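Local coordinates for BH1974 protein (Bacillus halodurans, PDB 3ON5) that probably serves in the maturation of molybdenum-containing hydroxylases such as xanthine dehydrogenase, at residues A[310-322]-A[330-342]. Residues are numbered along the deposited sequence; the frame is centred on the assembly and turned at random.
Sequences PDHLYSPVGLSID and AISIVAQLIQLIR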
loop_
_atom_site.group_PDB
_atom_site.type_symbol
_atom_site.label_atom_id
_atom_site.label_comp_id
_atom_site.label_asym_id
_atom_site.label_seq_id
_atom_site.Cartn_x
_atom_site.Cartn_y
_atom_site.Cartn_z
ATOM N N PRO A 310 44.178 8.430 25.463
ATOM C CA PRO A 310 44.186 8.987 24.100
ATOM C C PRO A 310 43.429 10.313 24.054
ATOM O O PRO A 310 42.538 10.547 24.883
ATOM C CB PRO A 310 43.500 7.907 23.256
ATOM C CG PRO A 310 43.383 6.713 24.140
ATOM C CD PRO A 310 43.349 7.210 25.536
ATOM N N ASP A 311 43.792 11.184 23.096
ATOM C CA ASP A 311 43.186 12.506 22.938
ATOM C C ASP A 311 41.662 12.440 22.807
ATOM O O ASP A 311 40.987 13.265 23.429
ATOM C CB ASP A 311 43.765 13.209 21.703
ATOM C CG ASP A 311 45.272 13.348 21.734
ATOM O OD1 ASP A 311 45.809 13.809 22.779
ATOM O OD2 ASP A 311 45.919 13.020 20.710
ATOM N N HIS A 312 41.120 11.471 22.024
ATOM C CA HIS A 312 39.682 11.429 21.793
ATOM C C HIS A 312 39.046 10.174 22.408
ATOM O O HIS A 312 38.307 9.435 21.750
ATOM C CB HIS A 312 39.390 11.515 20.290
ATOM C CG HIS A 312 40.030 12.716 19.664
ATOM N ND1 HIS A 312 41.241 12.623 19.006
ATOM C CD2 HIS A 312 39.667 14.021 19.722
ATOM C CE1 HIS A 312 41.548 13.856 18.631
ATOM N NE2 HIS A 312 40.635 14.732 19.044
ATOM N N LEU A 313 39.273 10.003 23.707
ATOM C CA LEU A 313 38.695 8.925 24.485
ATOM C C LEU A 313 37.388 9.396 25.112
ATOM O O LEU A 313 37.328 10.499 25.661
ATOM C CB LEU A 313 39.681 8.444 25.552
ATOM C CG LEU A 313 39.218 7.274 26.420
ATOM C CD1 LEU A 313 38.976 6.025 25.580
ATOM C CD2 LEU A 313 40.168 7.025 27.565
ATOM N N TYR A 314 36.336 8.574 25.004
ATOM C CA TYR A 314 35.010 8.862 25.534
ATOM C C TYR A 314 34.567 7.701 26.400
ATOM O O TYR A 314 34.234 6.624 25.902
ATOM C CB TYR A 314 34.013 9.137 24.392
ATOM C CG TYR A 314 34.306 10.403 23.618
ATOM C CD1 TYR A 314 35.264 10.423 22.608
ATOM C CD2 TYR A 314 33.592 11.571 23.859
ATOM C CE1 TYR A 314 35.542 11.591 21.894
ATOM C CE2 TYR A 314 33.860 12.744 23.152
ATOM C CZ TYR A 314 34.844 12.754 22.180
ATOM O OH TYR A 314 35.119 13.917 21.504
ATOM N N SER A 315 34.664 7.894 27.710
ATOM C CA SER A 315 34.218 6.914 28.694
ATOM C C SER A 315 33.668 7.681 29.892
ATOM O O SER A 315 34.393 8.515 30.439
ATOM C CB SER A 315 35.313 5.928 29.089
ATOM O OG SER A 315 34.754 4.779 29.710
ATOM N N PRO A 316 32.356 7.522 30.224
ATOM C CA PRO A 316 31.382 6.568 29.649
ATOM C C PRO A 316 31.003 6.974 28.229
ATOM O O PRO A 316 31.056 8.157 27.855
ATOM C CB PRO A 316 30.191 6.641 30.623
ATOM C CG PRO A 316 30.734 7.280 31.864
ATOM C CD PRO A 316 31.755 8.247 31.355
ATOM N N VAL A 317 30.685 5.977 27.416
ATOM C CA VAL A 317 30.418 6.244 26.024
ATOM C C VAL A 317 28.976 6.833 25.876
ATOM O O VAL A 317 28.102 6.581 26.715
ATOM C CB VAL A 317 30.662 4.967 25.191
ATOM C CG1 VAL A 317 29.588 3.910 25.403
ATOM C CG2 VAL A 317 30.839 5.294 23.724
ATOM N N GLY A 318 28.807 7.678 24.856
ATOM C CA GLY A 318 27.552 8.341 24.542
ATOM C C GLY A 318 27.235 9.566 25.380
ATOM O O GLY A 318 27.876 9.820 26.412
ATOM N N LEU A 319 26.210 10.323 24.946
ATOM C CA LEU A 319 25.724 11.505 25.657
ATOM C C LEU A 319 25.076 11.089 26.977
ATOM O O LEU A 319 24.547 9.965 27.071
ATOM C CB LEU A 319 24.733 12.306 24.799
ATOM C CG LEU A 319 25.211 12.771 23.426
ATOM C CD1 LEU A 319 24.168 13.656 22.797
ATOM C CD2 LEU A 319 26.532 13.526 23.515
ATOM N N SER A 320 25.154 11.939 28.018
ATOM C CA SER A 320 24.583 11.467 29.270
ATOM C C SER A 320 23.109 11.813 29.290
ATOM O O SER A 320 22.721 12.942 29.598
ATOM C CB SER A 320 25.317 12.010 30.485
ATOM O OG SER A 320 24.947 11.205 31.594
ATOM N N ILE A 321 22.297 10.831 28.873
ATOM C CA ILE A 321 20.842 10.901 28.791
ATOM C C ILE A 321 20.280 9.825 29.730
ATOM O O ILE A 321 19.089 9.524 29.670
ATOM C CB ILE A 321 20.329 10.775 27.322
ATOM C CG1 ILE A 321 20.569 9.357 26.725
ATOM C CG2 ILE A 321 20.917 11.896 26.454
ATOM C CD1 ILE A 321 20.091 9.080 25.301
ATOM N N ASP A 322 21.143 9.274 30.625
ATOM C CA ASP A 322 20.827 8.244 31.631
ATOM C C ASP A 322 20.134 7.035 30.952
ATOM O O ASP A 322 19.179 6.464 31.493
ATOM C CB ASP A 322 19.955 8.832 32.781
ATOM C CG ASP A 322 19.667 7.911 33.966
ATOM O OD1 ASP A 322 20.520 7.027 34.265
ATOM O OD2 ASP A 322 18.613 8.102 34.626
ATOM N N ALA A 330 22.619 2.562 22.568
ATOM C CA ALA A 330 22.916 2.668 21.135
ATOM C C ALA A 330 22.534 4.055 20.598
ATOM O O ALA A 330 23.335 4.631 19.862
ATOM C CB ALA A 330 22.188 1.586 20.367
ATOM N N ILE A 331 21.357 4.615 21.007
ATOM C CA ILE A 331 20.913 5.955 20.594
ATOM C C ILE A 331 21.905 6.970 21.115
ATOM O O ILE A 331 22.344 7.835 20.361
ATOM C CB ILE A 331 19.463 6.284 21.061
ATOM C CG1 ILE A 331 18.386 5.496 20.274
ATOM C CG2 ILE A 331 19.174 7.784 21.017
ATOM C CD1 ILE A 331 18.099 5.873 18.823
ATOM N N SER A 332 22.281 6.833 22.397
ATOM C CA SER A 332 23.221 7.694 23.110
ATOM C C SER A 332 24.569 7.766 22.380
ATOM O O SER A 332 25.124 8.853 22.228
ATOM C CB SER A 332 23.408 7.171 24.526
ATOM O OG SER A 332 24.339 7.974 25.224
ATOM N N ILE A 333 25.053 6.624 21.872
ATOM C CA ILE A 333 26.338 6.547 21.191
ATOM C C ILE A 333 26.221 7.206 19.816
ATOM O O ILE A 333 27.071 8.029 19.492
ATOM C CB ILE A 333 26.850 5.080 21.098
ATOM C CG1 ILE A 333 27.078 4.491 22.512
ATOM C CG2 ILE A 333 28.141 5.014 20.288
ATOM C CD1 ILE A 333 27.111 3.010 22.560
ATOM N N VAL A 334 25.176 6.884 19.032
ATOM C CA VAL A 334 24.989 7.447 17.683
ATOM C C VAL A 334 24.792 8.984 17.800
ATOM O O VAL A 334 25.394 9.723 17.015
ATOM C CB VAL A 334 23.849 6.767 16.900
ATOM C CG1 VAL A 334 23.772 7.324 15.493
ATOM C CG2 VAL A 334 24.086 5.266 16.818
ATOM N N ALA A 335 24.049 9.455 18.830
ATOM C CA ALA A 335 23.865 10.883 19.148
ATOM C C ALA A 335 25.227 11.568 19.342
ATOM O O ALA A 335 25.504 12.577 18.690
ATOM C CB ALA A 335 23.011 11.034 20.393
ATOM N N GLN A 336 26.111 10.948 20.154
ATOM C CA GLN A 336 27.480 11.417 20.397
ATOM C C GLN A 336 28.297 11.444 19.113
ATOM O O GLN A 336 29.064 12.376 18.909
ATOM C CB GLN A 336 28.182 10.521 21.425
ATOM C CG GLN A 336 29.500 11.086 21.955
ATOM C CD GLN A 336 29.997 10.252 23.090
ATOM O OE1 GLN A 336 30.251 9.060 22.947
ATOM N NE2 GLN A 336 30.097 10.840 24.260
ATOM N N LEU A 337 28.132 10.438 18.250
ATOM C CA LEU A 337 28.867 10.338 17.003
ATOM C C LEU A 337 28.451 11.453 16.056
ATOM O O LEU A 337 29.332 12.132 15.530
ATOM C CB LEU A 337 28.678 8.962 16.356
ATOM C CG LEU A 337 29.307 7.784 17.102
ATOM C CD1 LEU A 337 29.061 6.505 16.361
ATOM C CD2 LEU A 337 30.795 7.959 17.261
ATOM N N ILE A 338 27.129 11.694 15.906
ATOM C CA ILE A 338 26.543 12.770 15.086
ATOM C C ILE A 338 27.058 14.129 15.600
ATOM O O ILE A 338 27.570 14.933 14.816
ATOM C CB ILE A 338 24.976 12.698 15.095
ATOM C CG1 ILE A 338 24.498 11.421 14.380
ATOM C CG2 ILE A 338 24.359 13.945 14.441
ATOM C CD1 ILE A 338 23.011 11.019 14.588
ATOM N N GLN A 339 26.955 14.354 16.922
ATOM C CA GLN A 339 27.395 15.581 17.563
ATOM C C GLN A 339 28.855 15.910 17.212
ATOM O O GLN A 339 29.143 17.056 16.911
ATOM C CB GLN A 339 27.236 15.466 19.080
ATOM C CG GLN A 339 27.520 16.767 19.816
ATOM C CD GLN A 339 27.611 16.534 21.294
ATOM O OE1 GLN A 339 26.823 17.085 22.071
ATOM N NE2 GLN A 339 28.555 15.676 21.711
ATOM N N LEU A 340 29.750 14.914 17.213
ATOM C CA LEU A 340 31.173 15.122 16.933
ATOM C C LEU A 340 31.457 15.316 15.450
ATOM O O LEU A 340 32.374 16.058 15.126
ATOM C CB LEU A 340 32.028 13.957 17.446
ATOM C CG LEU A 340 31.941 13.687 18.946
ATOM C CD1 LEU A 340 32.654 12.416 19.301
ATOM C CD2 LEU A 340 32.432 14.881 19.790
ATOM N N ILE A 341 30.718 14.650 14.556
ATOM C CA ILE A 341 30.918 14.800 13.114
ATOM C C ILE A 341 30.465 16.214 12.688
ATOM O O ILE A 341 31.122 16.860 11.862
ATOM C CB ILE A 341 30.168 13.675 12.357
ATOM C CG1 ILE A 341 30.931 12.360 12.535
ATOM C CG2 ILE A 341 30.005 13.990 10.865
ATOM C CD1 ILE A 341 30.327 11.159 11.905
ATOM N N ARG A 342 29.385 16.701 13.296
ATOM C CA ARG A 342 28.817 17.998 12.980
ATOM C C ARG A 342 29.529 19.121 13.747
ATOM O O ARG A 342 29.682 20.195 13.172
ATOM C CB ARG A 342 27.309 18.014 13.276
ATOM C CG ARG A 342 26.510 16.983 12.457
ATOM C CD ARG A 342 26.611 17.191 10.955
ATOM N NE ARG A 342 26.035 16.065 10.222
ATOM C CZ ARG A 342 26.165 15.862 8.913
ATOM N NH1 ARG A 342 26.870 16.706 8.169
ATOM N NH2 ARG A 342 25.614 14.797 8.342
#
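Where G318 and L319 lie against S332 and Q336, the XdhC Rossmann domain illustrates how a parallel sheet is finished at its margin: the chain leaves 313-314, an edge strand of the six-stranded parallel sheet, runs as a loop over helix 326-343, and turns back into that helix. Three hydrogen bonds tie loop to helix. The N-H of G318 donates to OE1 of Q336 (N to OE1 2.8 Å), arriving above the carbonyl plane at an N-H...O angle of 143°. The hydroxyl of S332, set anti to its own backbone N (chi1 179°), donates in return to the carbonyl of L319, in its plane and on a lone pair (OG to O 2.7 Å). A longer bond runs from L319 N to S332 O, which the helical amide of Q336 also uses from the opposite face. OE1 of Q336 is bonded to the hydroxyl of Y290 on strand 290-293 as well; an alanine here would probably leave the G318 amide and that hydroxyl without their shared partner and open a gap beside the Y314 ring. The backbones come closest at G318, its CA 4.0 Å from the CA of I333; a CB on G318 would probably press on S332 OG, and its positive phi also suits a glycine. Van der Waals packing follows along the helix. L319 sets CD1 on the methyl of A335 (CD1 to CB 3.7 Å) and CD2 beside the Q339 amide, while V317 CG1 meets I333 CG1. Farther along, Y314 inclines its ring 56° to the Q336 amide plane and rests CZ 3.6 Å from CD1 of L340.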